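Local coordinates for cytochrome c-552 Ks_3358 (PDB 5MXZ), which binds a covalently attached heme c and, like other small c-type cytochromes, probably serves as an electron carrier in an anammox bacterium, at residues T15-D20 and L30-F35. The protein carries 1 engineered substitution. Sequence-based numbering, arbitrary orientation.
Sequences TCHGVD and LGARKF. With HEC (heme c), chain B; EDO (1,2-ethanediol), chain Q; EDO (1,2-ethanediol), chain O; EDO (1,2-ethanediol), chain N.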
ATOM      1  N   THR A  15      -9.729   0.691   0.406  1.00 32.59           N
ATOM      2  CA  THR A  15     -10.551   1.871   0.694  0.50 32.10           C
ATOM      3  C   THR A  15      -9.871   3.191   0.302  1.00 30.83           C
ATOM      4  O   THR A  15     -10.549   4.168   0.014  1.00 30.90           O
ATOM      5  CB  THR A  15     -11.091   1.899   2.152  0.50 32.94           C
ATOM      6  OG1 THR A  15     -12.060   2.948   2.281  0.50 33.46           O
ATOM      7  CG2 THR A  15      -9.976   2.103   3.188  0.50 33.01           C
ATOM      8  N   CYS A  16      -8.536   3.206   0.276  1.00 28.99           N
ATOM      9  CA  CYS A  16      -7.782   4.388  -0.143  1.00 28.48           C
ATOM     10  C   CYS A  16      -7.008   4.181  -1.448  1.00 28.91           C
ATOM     11  O   CYS A  16      -6.957   5.086  -2.284  1.00 29.28           O
ATOM     12  CB  CYS A  16      -6.834   4.859   0.956  1.00 27.90           C
ATOM     13  SG  CYS A  16      -7.647   5.433   2.474  1.00 27.64           S
ATOM     14  N   HIS A  17      -6.402   3.002  -1.598  1.00 29.20           N
ATOM     15  CA  HIS A  17      -5.697   2.617  -2.825  1.00 30.74           C
ATOM     16  C   HIS A  17      -6.518   1.557  -3.562  1.00 34.30           C
ATOM     17  O   HIS A  17      -6.559   0.392  -3.136  1.00 37.32           O
ATOM     18  CB  HIS A  17      -4.322   2.028  -2.504  1.00 28.16           C
ATOM     19  CG  HIS A  17      -3.489   2.858  -1.578  1.00 26.86           C
ATOM     20  ND1 HIS A  17      -2.783   3.963  -2.000  1.00 26.06           N
ATOM     21  CD2 HIS A  17      -3.219   2.721  -0.257  1.00 25.81           C
ATOM     22  CE1 HIS A  17      -2.128   4.484  -0.976  1.00 25.10           C
ATOM     23  NE2 HIS A  17      -2.370   3.744   0.093  1.00 24.93           N
ATOM     24  N   GLY A  18      -7.169   1.943  -4.658  1.00 36.61           N
ATOM     25  CA  GLY A  18      -7.984   1.008  -5.453  1.00 38.31           C
ATOM     26  C   GLY A  18      -7.166  -0.107  -6.093  1.00 41.77           C
ATOM     27  O   GLY A  18      -5.951   0.037  -6.286  1.00 42.44           O
ATOM     28  N   VAL A  19      -7.836  -1.207  -6.443  1.00 44.11           N
ATOM     29  CA  VAL A  19      -7.171  -2.384  -7.043  1.00 44.69           C
ATOM     30  C   VAL A  19      -6.510  -2.118  -8.400  1.00 45.47           C
ATOM     31  O   VAL A  19      -5.535  -2.786  -8.756  1.00 46.54           O
ATOM     32  CB  VAL A  19      -8.086  -3.637  -7.128  1.00 46.65           C
ATOM     33  CG1 VAL A  19      -8.424  -4.142  -5.734  1.00 47.09           C
ATOM     34  CG2 VAL A  19      -9.352  -3.372  -7.939  1.00 47.66           C
ATOM     35  N   ASP A  20      -7.034  -1.140  -9.138  1.00 45.23           N
ATOM     36  CA  ASP A  20      -6.527  -0.805 -10.476  1.00 44.95           C
ATOM     37  C   ASP A  20      -5.198  -0.026 -10.485  1.00 45.65           C
ATOM     38  O   ASP A  20      -4.667   0.294 -11.557  1.00 45.14           O
ATOM     39  CB  ASP A  20      -7.609  -0.079 -11.304  1.00 45.53           C
ATOM     40  CG  ASP A  20      -8.129   1.201 -10.641  1.00 46.11           C
ATOM     41  OD1 ASP A  20      -7.769   1.514  -9.483  1.00 44.44           O
ATOM     42  OD2 ASP A  20      -8.927   1.906 -11.298  1.00 47.07           O
ATOM     43  N   LEU A  30      -6.865  12.397   0.931  1.00 29.83           N
ATOM     44  CA  LEU A  30      -5.894  12.314   2.019  1.00 28.53           C
ATOM     45  C   LEU A  30      -4.451  12.524   1.548  1.00 28.06           C
ATOM     46  O   LEU A  30      -3.569  12.818   2.361  1.00 29.01           O
ATOM     47  CB  LEU A  30      -6.048  10.988   2.772  1.00 28.76           C
ATOM     48  CG  LEU A  30      -7.362  10.808   3.545  1.00 29.43           C
ATOM     49  CD1 LEU A  30      -7.633   9.330   3.749  1.00 29.75           C
ATOM     50  CD2 LEU A  30      -7.370  11.558   4.873  1.00 29.55           C
ATOM     51  N   GLY A  31      -4.216  12.362   0.244  1.00 26.69           N
ATOM     52  CA  GLY A  31      -2.923  12.675  -0.356  1.00 25.84           C
ATOM     53  C   GLY A  31      -2.225  11.539  -1.083  1.00 25.38           C
ATOM     54  O   GLY A  31      -1.052  11.673  -1.451  1.00 25.68           O
ATOM     55  N   ALA A  32      -2.934  10.431  -1.305  1.00 25.85           N
ATOM     56  CA  ALA A  32      -2.365   9.281  -2.016  1.00 26.30           C
ATOM     57  C   ALA A  32      -2.266   9.544  -3.516  1.00 26.88           C
ATOM     58  O   ALA A  32      -3.077  10.280  -4.077  1.00 25.76           O
ATOM     59  CB  ALA A  32      -3.170   8.019  -1.742  1.00 25.50           C
ATOM     60  N   ARG A  33      -1.253   8.943  -4.144  1.00 27.18           N
ATOM     61  CA  ARG A  33      -1.057   8.983  -5.598  1.00 28.68           C
ATOM     62  C   ARG A  33      -1.186   7.578  -6.201  1.00 29.03           C
ATOM     63  O   ARG A  33      -1.445   6.610  -5.478  1.00 29.74           O
ATOM     64  CB  ARG A  33       0.307   9.601  -5.946  1.00 28.72           C
ATOM     65  CG  ARG A  33       0.435  11.096  -5.682  1.00 29.30           C
ATOM     66  CD  ARG A  33       1.069  11.355  -4.329  1.00 29.23           C
ATOM     67  NE  ARG A  33       1.524  12.730  -4.159  1.00 28.54           N
ATOM     68  CZ  ARG A  33       2.793  13.131  -4.221  1.00 28.84           C
ATOM     69  NH1 ARG A  33       3.778  12.270  -4.456  1.00 28.80           N
ATOM     70  NH2 ARG A  33       3.078  14.407  -4.035  1.00 28.00           N
ATOM     71  N   LYS A  34      -1.006   7.466  -7.517  1.00 28.31           N
ATOM     72  CA  LYS A  34      -1.119   6.180  -8.221  1.00 29.80           C
ATOM     73  C   LYS A  34       0.009   5.229  -7.857  1.00 28.94           C
ATOM     74  O   LYS A  34       1.156   5.658  -7.700  1.00 30.66           O
ATOM     75  CB  LYS A  34      -1.069   6.383  -9.737  1.00 30.71           C
ATOM     76  CG  LYS A  34      -2.209   7.179 -10.333  1.00 33.21           C
ATOM     77  CD  LYS A  34      -2.116   7.154 -11.849  1.00 34.29           C
ATOM     78  CE  LYS A  34      -3.218   7.993 -12.467  1.00 36.78           C
ATOM     79  NZ  LYS A  34      -3.300   7.754 -13.931  1.00 37.30           N
ATOM     80  N   PHE A  35      -0.324   3.946  -7.718  1.00 28.67           N
ATOM     81  CA  PHE A  35       0.688   2.881  -7.742  1.00 29.30           C
ATOM     82  C   PHE A  35       1.056   2.517  -9.178  1.00 29.93           C
ATOM     83  O   PHE A  35       2.220   2.195  -9.460  1.00 29.37           O
ATOM     84  CB  PHE A  35       0.222   1.618  -7.006  1.00 28.84           C
ATOM     85  CG  PHE A  35       0.117   1.767  -5.513  1.00 28.28           C
ATOM     86  CD1 PHE A  35       0.963   2.627  -4.799  1.00 28.21           C
ATOM     87  CD2 PHE A  35      -0.815   1.006  -4.805  1.00 28.70           C
ATOM     88  CE1 PHE A  35       0.857   2.739  -3.413  1.00 28.00           C
ATOM     89  CE2 PHE A  35      -0.920   1.111  -3.423  1.00 28.24           C
ATOM     90  CZ  PHE A  35      -0.085   1.983  -2.730  1.00 27.38           C
TER
HETATM   91 FE   HEC B 200      -1.395   3.891   1.941  1.00 23.46          FE
HETATM   92  CHA HEC B 200       0.957   6.179   0.911  1.00 23.76           C
HETATM   93  CHB HEC B 200       0.523   1.316   0.716  1.00 23.25           C
HETATM   94  CHC HEC B 200      -3.488   1.643   3.510  1.00 23.15           C
HETATM   95  CHD HEC B 200      -3.661   6.405   2.424  1.00 23.22           C
HETATM   96  NA  HEC B 200       0.461   3.770   0.992  1.00 23.03           N
HETATM   97  C1A HEC B 200       1.242   4.780   0.582  1.00 24.33           C
HETATM   98  C2A HEC B 200       2.487   4.383  -0.107  1.00 23.66           C
HETATM   99  C3A HEC B 200       2.373   2.920  -0.166  1.00 23.26           C
HETATM  100  C4A HEC B 200       1.082   2.671   0.530  1.00 23.50           C
HETATM  101  CMA HEC B 200       3.343   1.932  -0.771  1.00 23.08           C
HETATM  102  CAA HEC B 200       3.539   5.309  -0.657  1.00 24.48           C
HETATM  103  CBA HEC B 200       4.883   5.356   0.019  1.00 25.28           C
HETATM  104  CGA HEC B 200       5.786   6.176  -0.883  1.00 25.88           C
HETATM  105  O1A HEC B 200       5.344   6.704  -1.928  1.00 25.55           O
HETATM  106  O2A HEC B 200       6.969   6.299  -0.545  1.00 27.66           O
HETATM  107  NB  HEC B 200      -1.459   1.808   2.112  1.00 23.41           N
HETATM  108  C1B HEC B 200      -0.624   0.907   1.536  1.00 23.34           C
HETATM  109  C2B HEC B 200      -0.921  -0.527   1.815  1.00 24.09           C
HETATM  110  C3B HEC B 200      -2.119  -0.384   2.655  1.00 24.05           C
HETATM  111  C4B HEC B 200      -2.372   1.062   2.756  1.00 23.65           C
HETATM  112  CMB HEC B 200      -0.200  -1.762   1.342  1.00 24.59           C
HETATM  113  CAB HEC B 200      -2.909  -1.448   3.295  1.00 25.50           C
HETATM  114  CBB HEC B 200      -2.219  -2.207   4.408  1.00 25.11           C
HETATM  115  NC  HEC B 200      -3.273   4.003   2.852  1.00 22.98           N
HETATM  116  C1C HEC B 200      -4.014   3.008   3.380  1.00 23.48           C
HETATM  117  C2C HEC B 200      -5.354   3.408   3.900  1.00 23.16           C
HETATM  118  C3C HEC B 200      -5.367   4.841   3.571  1.00 23.52           C
HETATM  119  C4C HEC B 200      -4.068   5.087   2.912  1.00 23.85           C
HETATM  120  CMC HEC B 200      -6.402   2.556   4.570  1.00 23.68           C
HETATM  121  CAC HEC B 200      -6.470   5.827   3.797  1.00 24.42           C
HETATM  122  CBC HEC B 200      -6.934   6.097   5.206  1.00 24.97           C
HETATM  123  ND  HEC B 200      -1.341   5.960   1.735  1.00 23.83           N
HETATM  124  C1D HEC B 200      -2.334   6.838   1.971  1.00 24.05           C
HETATM  125  C2D HEC B 200      -1.990   8.258   1.740  1.00 23.87           C
HETATM  126  C3D HEC B 200      -0.599   8.183   1.275  1.00 23.76           C
HETATM  127  C4D HEC B 200      -0.332   6.730   1.310  1.00 23.82           C
HETATM  128  CMD HEC B 200      -2.856   9.478   1.915  1.00 23.29           C
HETATM  129  CAD HEC B 200       0.352   9.286   0.902  1.00 23.92           C
HETATM  130  CBD HEC B 200       1.242   9.465   2.143  1.00 24.50           C
HETATM  131  CGD HEC B 200       2.739   9.383   1.885  1.00 25.64           C
HETATM  132  O1D HEC B 200       3.519   9.716   2.809  1.00 25.98           O
HETATM  133  O2D HEC B 200       3.184   8.995   0.778  1.00 24.97           O
HETATM  134  C1  EDO Q 215       0.871   6.268  -3.238  1.00 34.63           C
HETATM  135  O1  EDO Q 215       0.694   7.609  -2.777  1.00 33.23           O
HETATM  136  C2  EDO Q 215       2.173   6.140  -4.035  1.00 33.53           C
HETATM  137  O2  EDO Q 215       2.110   6.834  -5.287  1.00 32.63           O
HETATM  138  C1  EDO O 213     -10.877   4.461  -8.441  1.00 61.58           C
HETATM  139  O1  EDO O 213      -9.755   3.658  -8.054  1.00 60.50           O
HETATM  140  C2  EDO O 213     -11.289   4.111  -9.867  1.00 61.27           C
HETATM  141  O2  EDO O 213     -10.146   4.204 -10.726  1.00 61.44           O
HETATM  142  C1  EDO N 212      -2.171  -2.408  -8.073  1.00 48.49           C
HETATM  143  O1  EDO N 212      -0.935  -1.710  -7.881  1.00 48.42           O
HETATM  144  C2  EDO N 212      -2.844  -2.630  -6.723  1.00 48.84           C
HETATM  145  O2  EDO N 212      -3.043  -1.365  -6.085  1.00 49.87           O
HETATM  146  O   HOH W   1      -3.155   4.617  -4.679  1.00 28.81           O
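His-17 and Phe-35 meet in an offset stack on the proximal side of the heme, ring centroids 4.6 Å apart and planes inclined by 22°. Phe-35 CZ lies over one imidazole face, displaced toward its rim and 3.4 Å from His-17 ND1, and CE2 reaches CG and CB of the same histidine. With CG anti to the carbonyl carbon and the ring turned by chi2 -80°, NE2 of His-17 faces the heme iron, 2.1 Å away, and ND1 faces segment 30-35. There a water, lying in the imidazole plane, accepts from His-17 ND1 at 2.8 Å and donates to Arg-33 O, a link that should fix the ring's rotation about the iron axis and may make the ligand somewhat more electron-rich. Ala-32 CB comes obliquely to His-17 CE1 at 3.8 Å and also touches the porphyrin, while the edge of the Phe-35 ring meets heme C4A. Farther along, Leu-30 CD1 packs against Cys-16 SG at 4.1 Å, beside the thioether to heme CAC. This is the CXXCH heme-binding motif of a class I cytochrome c fold, with Met-61 as the sixth ligand across the heme. Gly-31, with positive phi, is the C-prime residue of the Schellman motif that closes helix 25-30, and the loop after it runs past His-17 to helix 38-43, whose Trp-40 meets the Phe-35 ring; helix 5-12 supplies Phe-9 against His-17.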